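Local coordinates for protein sulfate transporter/antisigma-factor antagonist STAS (Planctomyces limnophilus, PDB 3T6O) that probably acts as an anti-sigma factor antagonist, as do STAS-domain proteins that regulate transcription by partner switching, at residues A[16-21]-A[37-42]; A[64-69]-A[100-105]. All coordinates share one frame; numbering follows the deposited sequence.

Contact 1: A[16-21]-A[37-42]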
loop_
_atom_site.group_PDB
_atom_site.type_symbol
_atom_site.label_atom_id
_atom_site.label_comp_id
_atom_site.label_asym_id
_atom_site.label_seq_id
_atom_site.Cartn_x
_atom_site.Cartn_y
_atom_site.Cartn_z
ATOM N N THR A 16 2.373 -11.622 -24.046
ATOM C CA THR A 16 1.069 -11.864 -23.494
ATOM C C THR A 16 0.359 -10.539 -23.568
ATOM O O THR A 16 0.801 -9.554 -22.936
ATOM C CB THR A 16 1.152 -12.316 -22.014
ATOM O OG1 THR A 16 1.829 -13.579 -21.914
ATOM C CG2 THR A 16 -0.255 -12.440 -21.403
ATOM N N VAL A 17 -0.728 -10.496 -24.305
ATOM C CA VAL A 17 -1.395 -9.253 -24.570
ATOM C C VAL A 17 -2.650 -9.259 -23.742
ATOM O O VAL A 17 -3.424 -10.194 -23.813
ATOM C CB VAL A 17 -1.764 -9.079 -26.082
ATOM C CG1 VAL A 17 -2.517 -7.765 -26.303
ATOM C CG2 VAL A 17 -0.500 -9.109 -27.007
ATOM N N ILE A 18 -2.842 -8.227 -22.928
ATOM C CA ILE A 18 -4.077 -8.044 -22.153
ATOM C C ILE A 18 -4.945 -6.957 -22.802
ATOM O O ILE A 18 -4.469 -5.824 -23.019
ATOM C CB ILE A 18 -3.751 -7.551 -20.729
ATOM C CG1 ILE A 18 -2.705 -8.449 -20.069
ATOM C CG2 ILE A 18 -5.054 -7.249 -19.905
ATOM C CD1 ILE A 18 -3.070 -9.841 -19.829
ATOM N N SER A 19 -6.184 -7.293 -23.137
ATOM C CA SER A 19 -7.092 -6.344 -23.771
ATOM C C SER A 19 -8.412 -6.298 -23.006
ATOM O O SER A 19 -8.764 -7.254 -22.276
ATOM C CB SER A 19 -7.404 -6.789 -25.220
ATOM O OG SER A 19 -6.258 -7.267 -25.921
ATOM N N PHE A 20 -9.165 -5.235 -23.256
ATOM C CA PHE A 20 -10.401 -4.959 -22.544
ATOM C C PHE A 20 -11.639 -4.939 -23.432
ATOM O O PHE A 20 -11.680 -4.211 -24.389
ATOM C CB PHE A 20 -10.253 -3.607 -21.846
ATOM C CG PHE A 20 -9.139 -3.605 -20.865
ATOM C CD1 PHE A 20 -7.841 -3.490 -21.294
ATOM C CD2 PHE A 20 -9.389 -3.813 -19.531
ATOM C CE1 PHE A 20 -6.809 -3.576 -20.413
ATOM C CE2 PHE A 20 -8.354 -3.897 -18.634
ATOM C CZ PHE A 20 -7.065 -3.774 -19.064
ATOM N N PRO A 21 -12.670 -5.694 -23.079
ATOM C CA PRO A 21 -13.989 -5.573 -23.734
ATOM C C PRO A 21 -14.634 -4.230 -23.532
ATOM O O PRO A 21 -14.400 -3.599 -22.517
ATOM C CB PRO A 21 -14.854 -6.626 -23.030
ATOM C CG PRO A 21 -13.894 -7.602 -22.464
ATOM C CD PRO A 21 -12.530 -6.947 -22.323
ATOM N N SER A 37 -7.771 -11.442 -10.918
ATOM C CA SER A 37 -7.398 -12.841 -10.951
ATOM C C SER A 37 -6.896 -13.347 -12.325
ATOM O O SER A 37 -5.830 -13.971 -12.438
ATOM C CB SER A 37 -8.580 -13.665 -10.424
ATOM O OG SER A 37 -8.324 -15.023 -10.596
ATOM N N THR A 38 -7.631 -13.046 -13.375
ATOM C CA THR A 38 -7.192 -13.399 -14.722
ATOM C C THR A 38 -5.901 -12.649 -15.063
ATOM O O THR A 38 -4.969 -13.225 -15.585
ATOM C CB THR A 38 -8.344 -13.112 -15.736
ATOM O OG1 THR A 38 -9.456 -13.892 -15.329
ATOM C CG2 THR A 38 -8.014 -13.506 -17.160
ATOM N N PHE A 39 -5.834 -11.364 -14.719
ATOM C CA PHE A 39 -4.680 -10.578 -14.994
ATOM C C PHE A 39 -3.410 -11.122 -14.340
ATOM O O PHE A 39 -2.359 -11.327 -15.004
ATOM C CB PHE A 39 -4.947 -9.146 -14.563
ATOM C CG PHE A 39 -3.775 -8.258 -14.696
ATOM C CD1 PHE A 39 -3.392 -7.795 -15.948
ATOM C CD2 PHE A 39 -3.041 -7.867 -13.595
ATOM C CE1 PHE A 39 -2.281 -6.956 -16.098
ATOM C CE2 PHE A 39 -1.935 -7.020 -13.729
ATOM C CZ PHE A 39 -1.538 -6.584 -14.981
ATOM N N LEU A 40 -3.494 -11.370 -13.031
ATOM C CA LEU A 40 -2.320 -11.827 -12.301
ATOM C C LEU A 40 -1.923 -13.242 -12.743
ATOM O O LEU A 40 -0.747 -13.544 -12.850
ATOM C CB LEU A 40 -2.525 -11.727 -10.768
ATOM C CG LEU A 40 -2.643 -10.312 -10.192
ATOM C CD1 LEU A 40 -2.873 -10.390 -8.709
ATOM C CD2 LEU A 40 -1.401 -9.488 -10.460
ATOM N N ALA A 41 -2.887 -14.086 -13.075
ATOM C CA ALA A 41 -2.532 -15.445 -13.528
ATOM C C ALA A 41 -1.827 -15.384 -14.899
ATOM O O ALA A 41 -0.988 -16.209 -15.169
ATOM C CB ALA A 41 -3.789 -16.413 -13.565
ATOM N N ALA A 42 -2.113 -14.364 -15.709
ATOM C CA ALA A 42 -1.446 -14.172 -17.000
ATOM C C ALA A 42 0.012 -13.663 -16.862
ATOM O O ALA A 42 0.689 -13.486 -17.849
ATOM C CB ALA A 42 -2.242 -13.184 -17.872
HETATM O O HOH W 1 0.739 -15.365 -20.055
#
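I18, on strand 15-19, fills the angle between F39 of helix 29-41 and A42, just past its end, and this is the tightly packed, buried half of the contact. Its CD1 methyl meets CB of A42 at 4.0 Å, while CG1 of I18 comes to the edge of the F39 ring, near the ring plane, 4.2 Å from CD1 of F39. Chi1 of I18 (-52°) puts CG1 beside the backbone N, and the bend at chi2 (-64°) then carries CD1 to A42. Isoleucine suits the place: it is branched at CB, as strands favour, and long enough to bridge to the helix. F39 starts off across the contact rather than into it, but with CG anti to the backbone N (chi1 175°) the end of the ring comes nearer to I18. Alanine at 42 lets the chain come close as the helix ends, its CA lying 7.3 Å from the CA of T16.

The half around T16 is the more open to solvent, and a water enters it. CG2 of T16 rests against A42, 3.8 Å from O and 4.1 Å from CB, whereas OG1 turns to a water at 2.8 Å. That same water donates to O of A42 at 2.9 Å, bridging strand and helix end; threonine serves both purposes, with a methyl for the alanine and a hydroxyl for the water.

Backbone bonds from T16 and I18 to strand 50-54, and from V17 to T10 of strand 8-12, hold strand 15-19 inside the mixed sheet. Helix 29-41 packs on one face of that sheet, where F39 also touches I53 of strand 50-54 and L68 and L69 of the adjacent helix 63-76.

Contact 2: A[64-69]-A[100-105]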
loop_
_atom_site.group_PDB
_atom_site.type_symbol
_atom_site.label_atom_id
_atom_site.label_comp_id
_atom_site.label_asym_id
_atom_site.label_seq_id
_atom_site.Cartn_x
_atom_site.Cartn_y
_atom_site.Cartn_z
ATOM N N SER A 64 -6.781 2.526 -8.486
ATOM C CA SER A 64 -7.039 1.087 -8.292
ATOM C C SER A 64 -6.444 0.289 -9.442
ATOM O O SER A 64 -5.820 -0.735 -9.234
ATOM C CB SER A 64 -8.530 0.767 -8.315
ATOM O OG SER A 64 -9.179 1.434 -7.309
ATOM N N PHE A 65 -6.638 0.780 -10.658
ATOM C CA PHE A 65 -6.126 0.089 -11.813
ATOM C C PHE A 65 -4.621 0.218 -11.924
ATOM O O PHE A 65 -3.948 -0.751 -12.259
ATOM C CB PHE A 65 -6.798 0.587 -13.062
ATOM C CG PHE A 65 -6.351 -0.127 -14.320
ATOM C CD1 PHE A 65 -6.574 -1.487 -14.487
ATOM C CD2 PHE A 65 -5.690 0.555 -15.312
ATOM C CE1 PHE A 65 -6.169 -2.126 -15.684
ATOM C CE2 PHE A 65 -5.286 -0.065 -16.492
ATOM C CZ PHE A 65 -5.542 -1.421 -16.674
ATOM N N ILE A 66 -4.066 1.380 -11.619
ATOM C CA ILE A 66 -2.622 1.529 -11.670
ATOM C C ILE A 66 -1.979 0.588 -10.664
ATOM O O ILE A 66 -0.945 -0.002 -10.949
ATOM C CB ILE A 66 -2.154 2.978 -11.423
ATOM C CG1 ILE A 66 -2.598 3.873 -12.590
ATOM C CG2 ILE A 66 -0.623 3.039 -11.332
ATOM C CD1 ILE A 66 -2.103 5.325 -12.439
ATOM N N GLU A 67 -2.591 0.475 -9.491
ATOM C CA GLU A 67 -2.147 -0.449 -8.467
ATOM C C GLU A 67 -2.136 -1.907 -8.971
ATOM O O GLU A 67 -1.162 -2.629 -8.751
ATOM C CB GLU A 67 -3.042 -0.374 -7.233
ATOM C CG GLU A 67 -2.745 0.768 -6.344
ATOM C CD GLU A 67 -3.764 0.902 -5.185
ATOM O OE1 GLU A 67 -4.619 -0.034 -4.991
ATOM O OE2 GLU A 67 -3.676 1.948 -4.503
ATOM N N LEU A 68 -3.199 -2.320 -9.643
ATOM C CA LEU A 68 -3.184 -3.684 -10.238
ATOM C C LEU A 68 -2.036 -3.869 -11.209
ATOM O O LEU A 68 -1.343 -4.872 -11.172
ATOM C CB LEU A 68 -4.478 -3.997 -10.971
ATOM C CG LEU A 68 -4.625 -5.439 -11.533
ATOM C CD1 LEU A 68 -4.447 -6.526 -10.454
ATOM C CD2 LEU A 68 -5.984 -5.550 -12.186
ATOM N N LEU A 69 -1.851 -2.906 -12.110
ATOM C CA LEU A 69 -0.785 -2.988 -13.113
ATOM C C LEU A 69 0.607 -3.164 -12.447
ATOM O O LEU A 69 1.462 -3.958 -12.911
ATOM C CB LEU A 69 -0.832 -1.785 -14.030
ATOM C CG LEU A 69 -1.958 -1.580 -15.088
ATOM C CD1 LEU A 69 -1.638 -0.399 -16.011
ATOM C CD2 LEU A 69 -2.201 -2.790 -15.919
ATOM N N THR A 100 1.488 9.684 -12.041
ATOM C CA THR A 100 2.329 8.672 -11.411
ATOM C C THR A 100 3.657 8.600 -12.101
ATOM O O THR A 100 3.793 8.962 -13.260
ATOM C CB THR A 100 1.721 7.268 -11.493
ATOM O OG1 THR A 100 2.455 6.390 -10.611
ATOM C CG2 THR A 100 1.758 6.755 -12.911
ATOM N N HIS A 101 4.646 8.065 -11.417
ATOM C CA HIS A 101 5.968 8.058 -12.011
ATOM C C HIS A 101 6.330 6.669 -12.489
ATOM O O HIS A 101 7.273 6.531 -13.253
ATOM C CB HIS A 101 6.966 8.546 -10.986
ATOM C CG HIS A 101 6.673 9.923 -10.486
ATOM N ND1 HIS A 101 7.048 11.052 -11.189
ATOM C CD2 HIS A 101 6.069 10.359 -9.355
ATOM C CE1 HIS A 101 6.672 12.122 -10.519
ATOM N NE2 HIS A 101 6.085 11.732 -9.398
ATOM N N ILE A 102 5.586 5.652 -12.051
ATOM C CA ILE A 102 5.953 4.265 -12.348
ATOM C C ILE A 102 5.969 3.916 -13.877
ATOM O O ILE A 102 6.795 3.131 -14.335
ATOM C CB ILE A 102 5.085 3.225 -11.568
ATOM C CG1 ILE A 102 5.676 1.836 -11.705
ATOM C CG2 ILE A 102 3.663 3.194 -12.009
ATOM C CD1 ILE A 102 7.129 1.756 -11.212
ATOM N N ASP A 103 5.089 4.531 -14.643
ATOM C CA ASP A 103 5.030 4.226 -16.064
ATOM C C ASP A 103 6.258 4.710 -16.836
ATOM O O ASP A 103 6.422 4.349 -17.993
ATOM C CB ASP A 103 3.755 4.800 -16.676
ATOM C CG ASP A 103 3.734 6.294 -16.657
ATOM O OD1 ASP A 103 4.017 6.875 -15.610
ATOM O OD2 ASP A 103 3.453 6.894 -17.709
ATOM N N GLU A 104 7.137 5.476 -16.193
ATOM C CA GLU A 104 8.408 5.801 -16.795
ATOM C C GLU A 104 9.238 4.566 -17.002
ATOM O O GLU A 104 10.173 4.608 -17.767
ATOM C CB GLU A 104 9.188 6.779 -15.931
ATOM C CG GLU A 104 8.557 8.169 -15.795
ATOM C CD GLU A 104 8.720 8.988 -17.055
ATOM O OE1 GLU A 104 9.879 9.349 -17.383
ATOM O OE2 GLU A 104 7.689 9.261 -17.713
ATOM N N VAL A 105 8.909 3.453 -16.354
ATOM C CA VAL A 105 9.595 2.202 -16.635
ATOM C C VAL A 105 8.774 1.260 -17.524
ATOM O O VAL A 105 9.170 0.152 -17.785
ATOM C CB VAL A 105 10.077 1.506 -15.313
ATOM C CG1 VAL A 105 10.639 2.547 -14.344
ATOM C CG2 VAL A 105 8.987 0.743 -14.636
#
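I66 and T100 face each other with their CA atoms 8.7 Å apart, the closest CA pair of the two segments. Segment 64-69 is regular helix, with L68 N bonded to S64 O and L69 N to F65 O. Segment 100-105 begins extended at T100, then tightens into a short 3-10 turn over 102-105, in which V105 N bonds to I102 O at 2.9 Å. The preceding bond, E104 N to H101 O, has the same three-residue spacing.

Between the two backbones lies a small, purely apolar contact carried by three buried side chains. The ends of I66 and T100 meet tip to tip, CD1 of the isoleucine 4.1 Å from CG2 of the threonine. I66 is stretched out, CD1 anti to CA (chi2 -177°), which carries its methyl across to the loop. In T100, chi1 of -168° sets CG2 between the backbone N and the carbonyl carbon, and there it faces the helix; threonine is small enough for this buried site yet still offers a methyl. The second branch of I66 is used as well: its CG2 lies 4.3 Å from CG2 of I102. Isoleucine suits position 66 because its two branches can touch two loop residues at once.

The surroundings extend this patch. I102 also lies on V70 and W73, further along helix 63-76, while V99 of a third subunit packs on both I66 and T100. A second subunit approaches the turn itself, where its K74 forms a salt bridge with OE1 of E104 and its V105 packs on I102. Within the alpha/beta STAS fold, the contact joins a helix lying on the sheet to the connection between helix 91-97 and strand 108-109, outermost of the sheet within this chain, close to surfaces that pack against other subunits in this assembly.

Overall arrangement
From the N terminus, the chain runs through strand 8-12 into strand 15-19, and contact 1 closes a loop of 15 residues when helix 29-41 returns over that strand. The chain then re-enters the sheet at strand 50-54 and forms helix 63-76. From there contact 2 closes a longer loop, through strand 83-87 and helix 91-97 to segment 100-105. The two loops follow in series, neither nesting nor crossing, and their contacts lie about 16 Å apart between centres, on opposite sides of the chain's centre. Contact 1 ties strand 15-19 to helix 29-41, contact 2 ties helix 63-76 to the segment before strand 108-109, and CZ of F20 packs 3.7 Å from CZ of F65 between them.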